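Phosphonopyruvate hydrolase (Variovorax sp., PDB 2HJP) hydrolyses phosphonopyruvate to pyruvate and phosphate, cleaving its carbon–phosphorus bond with the help of a divalent metal ion. Local coordinates at residues A34-I39 against V232-H237; S42-S47 against V52-I57; F250-R255 against R260-A265. All blocks are in the same frame, centred on the assembly; numbering follows the deposited sequence.

Interaction 1: residues A34-I39 against V232-H237; sequences AGFGGI and VIYGNH
Phe36 and Tyr234 meet rim to rim, neither ring lying over the face of the other. Phe36 presents CE1, which comes within 3.8 Å of Tyr234 CD2 and lies almost as near to Tyr234 CE2, so one corner of the phenylalanine rests against one side of the tyrosine rim. The ring planes are inclined by 66° and the centroids stand 6.0 Å apart, neither a T-shaped nor an offset stack. In both residues CG lies opposite the carbonyl carbon (chi1 -72° in Phe36 and -68° in Tyr234), and this swings each ring toward the other.

The two residues belong to the TIM barrel of this superfamily. Phe36 sits in the loop leading into strand 38-41, and Tyr234 ends strand 229-234; strand 17-21 runs between these strands, and both rings also rest on its Met20. Gly35 lies in a Schellman motif that closes helix 25-34. Its positive phi would jam a CB against the carbonyl O of Ala34, which explains a glycine at this turn. Val232, two residues before Tyr234 on the same strand, lays CG2 over one face of the tyrosine ring, toward its rim. The second subunit contributes Ile253 against Phe36 and Ile259 against Tyr234. Gly235, directly after Tyr234, touches phosphonopyruvate, so the strand end leads into the ligand pocket.

Large flat rings suit this buried position. The tyrosine hydroxyl is served elsewhere, by a hydrogen bond to Glu220, leaving the ring carbons for packing. With no hydrogen bond between the two segments, the contact depends on dispersion and the exclusion of water.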
loop_
_atom_site.group_PDB
_atom_site.type_symbol
_atom_site.label_atom_id
_atom_site.label_comp_id
_atom_site.label_asym_id
_atom_site.label_seq_id
_atom_site.Cartn_x
_atom_site.Cartn_y
_atom_site.Cartn_z
ATOM N N ALA A 34 12.945 -20.332 17.013
ATOM C CA ALA A 34 14.254 -20.446 17.719
ATOM C C ALA A 34 14.053 -20.243 19.245
ATOM O O ALA A 34 14.912 -20.598 20.014
ATOM C CB ALA A 34 15.249 -19.449 17.179
ATOM N N GLY A 35 12.905 -19.692 19.655
ATOM C CA GLY A 35 12.619 -19.539 21.063
ATOM C C GLY A 35 12.747 -18.141 21.616
ATOM O O GLY A 35 12.760 -18.000 22.832
ATOM N N PHE A 36 12.878 -17.099 20.770
ATOM C CA PHE A 36 12.977 -15.764 21.357
ATOM C C PHE A 36 11.616 -15.397 21.926
ATOM O O PHE A 36 10.587 -15.914 21.493
ATOM C CB PHE A 36 13.443 -14.724 20.310
ATOM C CG PHE A 36 14.871 -14.870 19.948
ATOM C CD1 PHE A 36 15.868 -14.352 20.788
ATOM C CD2 PHE A 36 15.225 -15.582 18.805
ATOM C CE1 PHE A 36 17.200 -14.522 20.501
ATOM C CE2 PHE A 36 16.587 -15.785 18.481
ATOM C CZ PHE A 36 17.594 -15.242 19.340
ATOM N N GLY A 37 11.625 -14.502 22.910
ATOM C CA GLY A 37 10.427 -14.043 23.587
ATOM C C GLY A 37 9.538 -13.175 22.710
ATOM O O GLY A 37 8.314 -13.266 22.779
ATOM N N GLY A 38 10.147 -12.319 21.903
ATOM C CA GLY A 38 9.336 -11.476 21.050
ATOM C C GLY A 38 10.116 -11.078 19.781
ATOM O O GLY A 38 11.315 -11.433 19.632
ATOM N N ILE A 39 9.435 -10.390 18.878
ATOM C CA ILE A 39 10.007 -9.909 17.639
ATOM C C ILE A 39 10.286 -8.394 17.750
ATOM O O ILE A 39 9.486 -7.663 18.350
ATOM C CB ILE A 39 9.007 -10.155 16.445
ATOM C CG1 ILE A 39 8.638 -11.652 16.359
ATOM C CG2 ILE A 39 9.605 -9.609 15.118
ATOM C CD1 ILE A 39 9.791 -12.635 16.062
ATOM N N VAL A 232 16.151 -7.520 26.433
ATOM C CA VAL A 232 17.325 -7.302 25.632
ATOM C C VAL A 232 16.865 -7.443 24.176
ATOM O O VAL A 232 16.083 -8.356 23.828
ATOM C CB VAL A 232 18.418 -8.290 25.918
ATOM C CG1 VAL A 232 17.878 -9.638 25.879
ATOM C CG2 VAL A 232 19.571 -8.086 24.876
ATOM N N ILE A 233 17.302 -6.532 23.312
ATOM C CA ILE A 233 16.880 -6.623 21.888
ATOM C C ILE A 233 18.113 -6.897 20.993
ATOM O O ILE A 233 19.132 -6.201 21.133
ATOM C CB ILE A 233 16.252 -5.262 21.416
ATOM C CG1 ILE A 233 14.839 -5.103 22.055
ATOM C CG2 ILE A 233 16.145 -5.187 19.835
ATOM C CD1 ILE A 233 13.639 -5.654 21.300
ATOM N N TYR A 234 18.005 -7.898 20.106
ATOM C CA TYR A 234 19.065 -8.187 19.111
ATOM C C TYR A 234 18.638 -7.349 17.928
ATOM O O TYR A 234 17.701 -7.667 17.173
ATOM C CB TYR A 234 19.118 -9.673 18.907
ATOM C CG TYR A 234 19.627 -10.306 20.202
ATOM C CD1 TYR A 234 20.898 -10.023 20.669
ATOM C CD2 TYR A 234 18.810 -11.148 20.961
ATOM C CE1 TYR A 234 21.367 -10.576 21.886
ATOM C CE2 TYR A 234 19.252 -11.721 22.186
ATOM C CZ TYR A 234 20.544 -11.410 22.626
ATOM O OH TYR A 234 20.980 -11.929 23.811
ATOM N N GLY A 235 19.338 -6.248 17.790
ATOM C CA GLY A 235 18.912 -5.243 16.839
ATOM C C GLY A 235 18.928 -5.439 15.366
ATOM O O GLY A 235 18.007 -4.926 14.690
ATOM N N ASN A 236 19.924 -6.182 14.847
ATOM C CA ASN A 236 20.009 -6.310 13.378
ATOM C C ASN A 236 20.734 -7.566 12.879
ATOM O O ASN A 236 21.263 -7.588 11.774
ATOM C CB ASN A 236 20.733 -5.031 12.819
ATOM C CG ASN A 236 22.142 -4.786 13.469
ATOM O OD1 ASN A 236 22.760 -5.711 13.966
ATOM N ND2 ASN A 236 22.619 -3.509 13.451
ATOM N N HIS A 237 20.684 -8.631 13.663
ATOM C CA HIS A 237 21.401 -9.835 13.367
ATOM C C HIS A 237 20.732 -10.685 12.270
ATOM O O HIS A 237 21.418 -11.471 11.575
ATOM C CB HIS A 237 21.595 -10.626 14.665
ATOM C CG HIS A 237 22.288 -9.839 15.734
ATOM N ND1 HIS A 237 21.622 -8.916 16.522
ATOM C CD2 HIS A 237 23.615 -9.675 15.990
ATOM C CE1 HIS A 237 22.517 -8.202 17.205
ATOM N NE2 HIS A 237 23.732 -8.648 16.901
#

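Interaction 2: residues S42-S47 against V52-I57; sequences SGFELS and VPDANI. With PPR (phosphonopyruvate), chain G.
In the phosphonopyruvate site, Phe44 of the substrate-binding segment touches Asp54, the inferred nucleophile. Asp54 OD1 lies at the edge of the Phe44 ring, near its plane, 3.8 Å from Phe44 CD1, with the carboxylate turned 74° from the ring; the same oxygen is 3.6 Å from Phe44 CB. With Asp54 CG anti to the backbone N (chi1 -178°), the carboxylate extends from the centre of an inverse gamma turn toward the start of helix 43-49. A water lies 2.8 Å from Asp54 OD2.

The substrate carboxylate is held at the helix N-terminus. Ser42 OG donates to PPR O1 at 2.7 Å and, as N-cap, accepts from Glu45 N at 2.9 Å; a small hydroxyl residue can do both. Phe44 N gives PPR O2' a bond of 2.8 Å. Gly43, without a side chain beside Asp54, offers its N to Asp81, the magnesium ligand. Further along, Val52 N bonds almost straight to Ser47 O (3.1 Å, 176°), tying the loop to the helix, while Ser47 CB and OG pack against the backbone of Pro53 and the CB of Asp54.

The N-H groups and dipole of the first helical turn would probably stabilise the negative charge of the substrate carboxylate. Asp54 OD1 stands 5.1 Å from PPR P, near the phosphonate without bonding to it, which is consistent with its proposed role in attacking phosphorus.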
loop_
_atom_site.group_PDB
_atom_site.type_symbol
_atom_site.label_atom_id
_atom_site.label_comp_id
_atom_site.label_asym_id
_atom_site.label_seq_id
_atom_site.Cartn_x
_atom_site.Cartn_y
_atom_site.Cartn_z
ATOM N N SER A 42 12.351 -3.866 13.730
ATOM C CA SER A 42 13.447 -2.962 13.464
ATOM C C SER A 42 13.338 -2.018 12.237
ATOM O O SER A 42 13.163 -2.486 11.137
ATOM C CB SER A 42 14.716 -3.828 13.270
ATOM O OG SER A 42 15.802 -2.968 12.927
ATOM N N GLY A 43 13.460 -0.709 12.435
ATOM C CA GLY A 43 13.461 0.206 11.281
ATOM C C GLY A 43 14.786 0.075 10.496
ATOM O O GLY A 43 14.835 0.244 9.295
ATOM N N PHE A 44 15.878 -0.269 11.183
ATOM C CA PHE A 44 17.162 -0.404 10.534
ATOM C C PHE A 44 17.086 -1.622 9.586
ATOM O O PHE A 44 17.492 -1.564 8.386
ATOM C CB PHE A 44 18.266 -0.650 11.605
ATOM C CG PHE A 44 19.631 -0.902 10.990
ATOM C CD1 PHE A 44 20.405 0.164 10.555
ATOM C CD2 PHE A 44 20.077 -2.199 10.770
ATOM C CE1 PHE A 44 21.641 -0.076 9.886
ATOM C CE2 PHE A 44 21.273 -2.442 10.128
ATOM C CZ PHE A 44 22.064 -1.348 9.679
ATOM N N GLU A 45 16.585 -2.732 10.123
ATOM C CA GLU A 45 16.446 -3.938 9.288
ATOM C C GLU A 45 15.506 -3.751 8.107
ATOM O O GLU A 45 15.843 -4.156 7.001
ATOM C CB GLU A 45 15.952 -5.127 10.074
ATOM C CG GLU A 45 17.061 -5.733 10.971
ATOM C CD GLU A 45 17.137 -7.240 10.850
ATOM O OE1 GLU A 45 16.207 -7.812 10.214
ATOM O OE2 GLU A 45 18.095 -7.837 11.388
ATOM N N LEU A 46 14.332 -3.139 8.313
ATOM C CA LEU A 46 13.443 -3.006 7.173
ATOM C C LEU A 46 14.053 -2.012 6.150
ATOM O O LEU A 46 14.028 -2.274 4.948
ATOM C CB LEU A 46 12.066 -2.525 7.638
ATOM C CG LEU A 46 11.029 -2.471 6.563
ATOM C CD1 LEU A 46 10.825 -3.834 5.962
ATOM C CD2 LEU A 46 9.754 -1.945 7.159
ATOM N N SER A 47 14.610 -0.887 6.593
ATOM C CA SER A 47 15.198 0.025 5.606
ATOM C C SER A 47 16.400 -0.669 4.927
ATOM O O SER A 47 16.631 -0.503 3.747
ATOM C CB SER A 47 15.620 1.385 6.264
ATOM O OG SER A 47 16.579 1.062 7.251
ATOM N N VAL A 52 17.952 1.312 1.573
ATOM C CA VAL A 52 17.883 2.768 1.809
ATOM C C VAL A 52 18.386 3.003 3.243
ATOM O O VAL A 52 18.313 2.089 4.094
ATOM C CB VAL A 52 16.458 3.381 1.597
ATOM C CG1 VAL A 52 16.056 3.211 0.148
ATOM C CG2 VAL A 52 15.436 2.832 2.628
ATOM N N PRO A 53 18.964 4.205 3.520
ATOM C CA PRO A 53 19.469 4.460 4.865
ATOM C C PRO A 53 18.379 4.504 5.913
ATOM O O PRO A 53 17.225 4.780 5.592
ATOM C CB PRO A 53 20.185 5.832 4.753
ATOM C CG PRO A 53 20.546 5.936 3.269
ATOM C CD PRO A 53 19.319 5.299 2.596
ATOM N N ASP A 54 18.773 4.198 7.155
ATOM C CA ASP A 54 17.879 4.239 8.318
ATOM C C ASP A 54 17.896 5.735 8.788
ATOM O O ASP A 54 18.478 6.038 9.815
ATOM C CB ASP A 54 18.438 3.294 9.405
ATOM C CG ASP A 54 17.553 3.228 10.661
ATOM O OD1 ASP A 54 18.088 2.899 11.763
ATOM O OD2 ASP A 54 16.338 3.507 10.536
ATOM N N ALA A 55 17.298 6.638 8.011
ATOM C CA ALA A 55 17.304 8.060 8.316
ATOM C C ALA A 55 15.938 8.604 7.945
ATOM O O ALA A 55 15.825 9.613 7.239
ATOM C CB ALA A 55 18.397 8.769 7.479
ATOM N N ASN A 56 14.898 7.900 8.381
ATOM C CA ASN A 56 13.513 8.293 8.102
ATOM C C ASN A 56 13.245 8.449 6.599
ATOM O O ASN A 56 12.463 9.301 6.151
ATOM C CB ASN A 56 13.145 9.590 8.829
ATOM C CG ASN A 56 13.717 9.667 10.266
ATOM O OD1 ASN A 56 14.780 10.291 10.527
ATOM N ND2 ASN A 56 13.027 9.046 11.192
ATOM N N ILE A 57 13.874 7.612 5.807
ATOM C CA ILE A 57 13.625 7.708 4.385
ATOM C C ILE A 57 12.539 6.764 4.007
ATOM O O ILE A 57 11.697 7.073 3.210
ATOM C CB ILE A 57 14.906 7.397 3.599
ATOM C CG1 ILE A 57 15.852 8.585 3.764
ATOM C CG2 ILE A 57 14.544 7.114 2.105
ATOM C CD1 ILE A 57 17.272 8.344 3.268
HETATM C C1 PPR G . 16.688 -0.452 14.910
HETATM O O1 PPR G . 16.952 -1.722 14.966
HETATM O "O2'" PPR G . 16.129 0.093 13.995
HETATM C C2 PPR G . 17.125 0.320 16.119
HETATM C C3 PPR G . 18.206 0.092 16.921
HETATM O O2 PPR G . 16.329 1.355 16.387
HETATM P P PPR G . 19.682 0.909 16.145
HETATM O O1P PPR G . 19.328 2.423 16.164
HETATM O O2P PPR G . 19.808 0.308 14.719
HETATM O O3P PPR G . 20.782 0.627 17.056
HETATM O O HOH W 1 14.228 3.488 8.648
#

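Interaction 3: residues F250-R255 against R260-A265; sequences FARIRR and REVDAA
Arg252 and Ile253, on adjoining positions of one helix, both reach the side chain of Val262 after the chain has turned back. The helix, 237-256, follows the last strand of the TIM barrel and reaches far from the barrel centre. Residues 260-265 have helical backbone angles but lack the regular hydrogen bonds.

The CB of Arg252 leaves the helix toward Val262. With CG opposite the carbonyl carbon and chi2 extended (176°), CB, CG and CD form a spacer that makes no close contact with the returning segment. A bend at chi3 (62°) then brings the head group over Val262. NE passes 3.9 Å from Val262 CG2, CZ comes nearer, and NH1 is closest at 3.5 Å. CG2 lies 3.4 Å above one face of the guanidinium, offset toward its rim. Val262 is modelled in two conformers, so the closeness of these contacts is doubtful in detail.

Arginine suits this partly exposed place because its flat face can cover a methyl while its N-H groups lie around the rim. A serine in its place would probably leave Val262 CG2 without that flat cover and more open to water. Ile253 also meets the valine, through the end of its side chain, though the exact spacing is doubtful. Asp263, whose CB points away from residues 250-255, forms a salt bridge with Arg240 of the second subunit.

At the tip of Arg252, NH2 stops 4.0 Å from Glu261 O and makes no hydrogen bond to it.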
loop_
_atom_site.group_PDB
_atom_site.type_symbol
_atom_site.label_atom_id
_atom_site.label_comp_id
_atom_site.label_asym_id
_atom_site.label_seq_id
_atom_site.Cartn_x
_atom_site.Cartn_y
_atom_site.Cartn_z
ATOM N N PHE A 250 25.487 -16.341 -3.817
ATOM C CA PHE A 250 25.512 -15.704 -5.126
ATOM C C PHE A 250 26.912 -15.788 -5.716
ATOM O O PHE A 250 27.080 -16.070 -6.925
ATOM C CB PHE A 250 25.099 -14.224 -5.058
ATOM C CG PHE A 250 23.593 -13.978 -4.819
ATOM C CD1 PHE A 250 22.684 -15.028 -4.750
ATOM C CD2 PHE A 250 23.098 -12.649 -4.719
ATOM C CE1 PHE A 250 21.273 -14.807 -4.575
ATOM C CE2 PHE A 250 21.651 -12.394 -4.540
ATOM C CZ PHE A 250 20.757 -13.479 -4.464
ATOM N N ALA A 251 27.916 -15.572 -4.870
ATOM C CA ALA A 251 29.315 -15.583 -5.351
ATOM C C ALA A 251 29.666 -17.016 -5.761
ATOM O O ALA A 251 30.336 -17.215 -6.768
ATOM C CB ALA A 251 30.253 -15.090 -4.258
ATOM N N ARG A 252 29.236 -18.026 -5.003
ATOM C CA ARG A 252 29.511 -19.399 -5.389
ATOM C C ARG A 252 28.833 -19.783 -6.703
ATOM O O ARG A 252 29.459 -20.444 -7.568
ATOM C CB ARG A 252 29.070 -20.407 -4.319
ATOM C CG ARG A 252 29.921 -20.319 -3.052
ATOM C CD ARG A 252 29.478 -21.223 -1.888
ATOM N NE ARG A 252 29.538 -22.657 -2.230
ATOM C CZ ARG A 252 28.865 -23.629 -1.584
ATOM N NH1 ARG A 252 28.040 -23.338 -0.548
ATOM N NH2 ARG A 252 29.044 -24.898 -1.954
ATOM N N ILE A 253 27.562 -19.392 -6.873
ATOM C CA ILE A 253 26.827 -19.746 -8.087
ATOM C C ILE A 253 27.529 -19.148 -9.303
ATOM O O ILE A 253 27.655 -19.788 -10.320
ATOM C CB ILE A 253 25.321 -19.268 -7.984
ATOM C CG1 ILE A 253 24.540 -20.178 -7.006
ATOM C CG2 ILE A 253 24.606 -19.349 -9.350
ATOM C CD1 ILE A 253 25.153 -20.502 -5.657
ATOM N N ARG A 254 28.031 -17.928 -9.165
ATOM C CA ARG A 254 28.705 -17.274 -10.284
ATOM C C ARG A 254 30.100 -17.884 -10.579
ATOM O O ARG A 254 30.495 -17.985 -11.742
ATOM C CB ARG A 254 28.721 -15.752 -10.037
ATOM C CG ARG A 254 27.487 -15.136 -10.858
ATOM C CD ARG A 254 27.733 -15.236 -12.342
ATOM N NE ARG A 254 27.841 -13.876 -12.900
ATOM C CZ ARG A 254 28.843 -13.398 -13.651
ATOM N NH1 ARG A 254 29.761 -12.559 -13.161
ATOM N NH2 ARG A 254 28.917 -13.764 -14.928
ATOM N N ARG A 255 30.795 -18.322 -9.536
ATOM C CA ARG A 255 32.107 -18.953 -9.645
ATOM C C ARG A 255 31.912 -20.374 -10.225
ATOM O O ARG A 255 32.648 -20.802 -11.125
ATOM C CB ARG A 255 32.691 -19.009 -8.219
ATOM C CG ARG A 255 34.159 -19.100 -8.045
ATOM C CD ARG A 255 34.545 -18.486 -6.660
ATOM N NE ARG A 255 33.802 -19.111 -5.569
ATOM C CZ ARG A 255 33.353 -18.462 -4.495
ATOM N NH1 ARG A 255 33.550 -17.151 -4.363
ATOM N NH2 ARG A 255 32.761 -19.137 -3.505
ATOM N N ARG A 260 24.762 -26.601 -9.211
ATOM C CA ARG A 260 25.028 -28.037 -8.988
ATOM C C ARG A 260 25.695 -28.361 -7.651
ATOM O O ARG A 260 25.392 -29.400 -7.090
ATOM C CB ARG A 260 25.870 -28.637 -10.146
ATOM C CG ARG A 260 26.324 -30.105 -9.957
ATOM C CD ARG A 260 27.241 -30.585 -11.141
ATOM N N GLU A 261 26.571 -27.477 -7.166
ATOM C CA GLU A 261 27.354 -27.601 -5.918
ATOM C C GLU A 261 26.649 -27.005 -4.719
ATOM O O GLU A 261 26.628 -27.568 -3.645
ATOM C CB GLU A 261 28.638 -26.789 -5.985
ATOM C CG GLU A 261 29.883 -27.485 -6.327
ATOM C CD GLU A 261 29.686 -28.268 -7.588
ATOM O OE1 GLU A 261 29.221 -29.437 -7.486
ATOM O OE2 GLU A 261 29.975 -27.693 -8.669
ATOM N N VAL A 262 26.079 -25.835 -4.923
ATOM C CA VAL A 262 25.455 -25.148 -3.846
ATOM C C VAL A 262 24.123 -25.729 -3.443
ATOM O O VAL A 262 23.690 -25.563 -2.321
ATOM C CB VAL A 262 25.366 -23.648 -4.242
ATOM C CG1 VAL A 262 24.031 -23.366 -4.800
ATOM C CG2 VAL A 262 25.769 -22.783 -3.119
ATOM N N ASP A 263 23.460 -26.439 -4.333
ATOM C CA ASP A 263 22.159 -26.942 -4.001
ATOM C C ASP A 263 22.112 -27.802 -2.751
ATOM O O ASP A 263 21.262 -27.559 -1.903
ATOM C CB ASP A 263 21.557 -27.729 -5.172
ATOM C CG ASP A 263 20.175 -28.233 -4.858
ATOM O OD1 ASP A 263 20.054 -29.413 -4.492
ATOM O OD2 ASP A 263 19.192 -27.437 -4.947
ATOM N N ALA A 264 23.040 -28.765 -2.621
ATOM C CA ALA A 264 23.014 -29.713 -1.475
ATOM C C ALA A 264 22.993 -29.098 -0.087
ATOM O O ALA A 264 22.259 -29.538 0.793
ATOM C CB ALA A 264 24.190 -30.685 -1.579
ATOM N N ALA A 265 23.768 -28.052 0.084
ATOM C CA ALA A 265 23.922 -27.348 1.337
ATOM C C ALA A 265 22.650 -26.536 1.718
ATOM O O ALA A 265 22.254 -26.434 2.905
ATOM C CB ALA A 265 25.162 -26.385 1.221
#

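Interaction 2 is nested within the chain loop closed by interaction 1, and interaction 3 follows both. Interactions 1 and 2 have centres 18 Å apart and touch: strand 38-41 runs into helix 43-49, and Asn236 packs on Phe44, so the turn after strand 229-234 adjoins the substrate site. Interaction 3 has its centre about 30 Å from those of both others, with nearest atoms about 16 Å and 15 Å away. Helix 237-256 leads to it from strand 229-234. All three meet the second subunit; Ile253 of one chain packs on Phe36 of its partner, linking interaction 3 to interaction 1 across the interface, consistent with the helix swapping of this superfamily.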